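PDB 4JDU: aerotolerance-related membrane protein from Bacteroides fragilis, which binds calcium through its von Willebrand factor type A domain and is probably a membrane-anchored component of aerotolerance in this anaerobe. Local coordinates for residues G88-I91 with G92-I95. The protein carries 6 engineered substitutions. Numbering follows the deposited sequence.
Sequences GTAI and GAAI. With CA (calcium ion), chain C.
From Ala-90, the N-cap residue, the extended backbone of residues 88-90 turns into the first turn of helix 91-99, and the carbonyl of Ala-90 accepts the amide of Ala-94 at 3.2 Å from Ala-94 N to Ala-90 O. One residue on, Ile-95 N reaches Ile-91 O at 2.9 Å, with an N-H...O angle of 161°. The example illustrates how, in a von Willebrand factor type A domain, a loop that carries a metal ligand runs directly into a helix packed on the central sheet: the Thr-89 loop supplies a ligand of the metal-ion-dependent adhesion site (MIDAS), and the helix follows at once.

Among the side chains, Ile-91 and Ile-95 meet one turn apart, Ile-91 CG2 lying 3.8 Å from Ile-95 CD1 as the two side chains cross at a slant. CG2 of Ile-91 is trans to the backbone N, with CG1 beside that N (chi1 -60°), which leaves CG2 available to the terminal methyl of Ile-95. Both isoleucines touch Val-114 on strand 109-116, while Ile-91 and Ala-94 also meet Phe-55 on strand 49-55, so this buried side of the turn continues into the hydrophobic core. The methyls of Ala-90 and Ala-93 make a smaller apolar contact, CB to CB at 4.0 Å.

Ahead of the turn, Thr-89 directs its hydroxyl to the metal rather than to the helix. OG1 lies beside the backbone N (chi1 -62°) and anti to the carbonyl carbon, whereas the methyl CG2, 4.0 Å from the calcium ion, takes no part in binding it. Ser-18 and Ser-20 add their own hydroxyls, and two waters bind as well; the calcium ion sits 2.4 Å from Thr-89 OG1.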
ATOM      1  N   GLY A  88     -14.452   0.030   0.675  1.00 49.83           N
ATOM      2  CA  GLY A  88     -14.052  -0.985   1.635  1.00 46.57           C
ATOM      3  C   GLY A  88     -12.548  -1.146   1.658  1.00 44.19           C
ATOM      4  O   GLY A  88     -11.828  -0.320   1.094  1.00 34.49           O
ATOM      5  N   THR A  89     -12.072  -2.215   2.296  1.00 40.37           N
ATOM      6  CA  THR A  89     -10.634  -2.456   2.420  1.00 34.76           C
ATOM      7  C   THR A  89     -10.272  -3.941   2.315  1.00 42.31           C
ATOM      8  O   THR A  89     -10.542  -4.723   3.233  1.00 47.32           O
ATOM      9  CB  THR A  89     -10.102  -1.853   3.726  1.00 37.35           C
ATOM     10  OG1 THR A  89     -10.310  -0.433   3.697  1.00 31.68           O
ATOM     11  CG2 THR A  89      -8.614  -2.155   3.898  1.00 39.16           C
ATOM     12  N   ALA A  90      -9.651  -4.311   1.194  1.00 29.73           N
ATOM     13  CA  ALA A  90      -9.413  -5.714   0.842  1.00 34.28           C
ATOM     14  C   ALA A  90      -7.935  -5.994   0.566  1.00 26.91           C
ATOM     15  O   ALA A  90      -7.536  -6.220  -0.584  1.00 25.61           O
ATOM     16  CB  ALA A  90     -10.245  -6.089  -0.370  1.00 33.49           C
ATOM     17  N   ILE A  91      -7.132  -5.989   1.626  1.00 17.35           N
ATOM     18  CA  ILE A  91      -5.699  -6.189   1.495  1.00 18.79           C
ATOM     19  C   ILE A  91      -5.363  -7.566   0.895  1.00 17.55           C
ATOM     20  O   ILE A  91      -4.452  -7.687   0.065  1.00 16.86           O
ATOM     21  CB  ILE A  91      -4.988  -6.001   2.862  1.00 18.97           C
ATOM     22  CG1 ILE A  91      -5.237  -4.586   3.403  1.00 22.11           C
ATOM     23  CG2 ILE A  91      -3.499  -6.271   2.727  1.00 22.00           C
ATOM     24  CD1 ILE A  91      -4.655  -4.350   4.802  1.00 22.30           C
ATOM     25  N   GLY A  92      -6.093  -8.601   1.302  1.00 17.97           N
ATOM     26  CA  GLY A  92      -5.848  -9.941   0.788  1.00 18.19           C
ATOM     27  C   GLY A  92      -6.036 -10.005  -0.716  1.00 19.15           C
ATOM     28  O   GLY A  92      -5.218 -10.578  -1.434  1.00 17.66           O
ATOM     29  N   ALA A  93      -7.118  -9.409  -1.199  1.00 16.40           N
ATOM     30  CA  ALA A  93      -7.365  -9.368  -2.636  1.00 20.53           C
ATOM     31  C   ALA A  93      -6.229  -8.662  -3.372  1.00 19.18           C
ATOM     32  O   ALA A  93      -5.837  -9.090  -4.460  1.00 17.51           O
ATOM     33  CB  ALA A  93      -8.706  -8.701  -2.931  1.00 19.00           C
ATOM     34  N   ALA A  94      -5.698  -7.593  -2.782  1.00 14.21           N
ATOM     35  CA  ALA A  94      -4.594  -6.856  -3.393  1.00 13.13           C
ATOM     36  C   ALA A  94      -3.303  -7.678  -3.429  1.00 13.88           C
ATOM     37  O   ALA A  94      -2.589  -7.675  -4.442  1.00 14.86           O
ATOM     38  CB  ALA A  94      -4.369  -5.509  -2.678  1.00 15.34           C
ATOM     39  N   ILE A  95      -3.006  -8.388  -2.345  1.00 15.28           N
ATOM     40  CA  ILE A  95      -1.815  -9.243  -2.313  1.00 13.82           C
ATOM     41  C   ILE A  95      -1.942 -10.375  -3.319  1.00 14.77           C
ATOM     42  O   ILE A  95      -0.989 -10.675  -4.047  1.00 15.07           O
ATOM     43  CB  ILE A  95      -1.568  -9.805  -0.907  1.00 12.61           C
ATOM     44  CG1 ILE A  95      -1.270  -8.656   0.057  1.00 14.40           C
ATOM     45  CG2 ILE A  95      -0.435 -10.837  -0.924  1.00 14.74           C
ATOM     46  CD1 ILE A  95      -1.240  -9.119   1.514  1.00 15.92           C
TER
HETATM   47 CA    CA C 302      -9.651   1.693   4.565  0.54 16.09          CA
HETATM   48  O   HOH W   1     -11.945   2.956   4.186  1.00 30.70           O
HETATM   49  O   HOH W   2     -10.867   1.467   6.699  1.00 52.55           O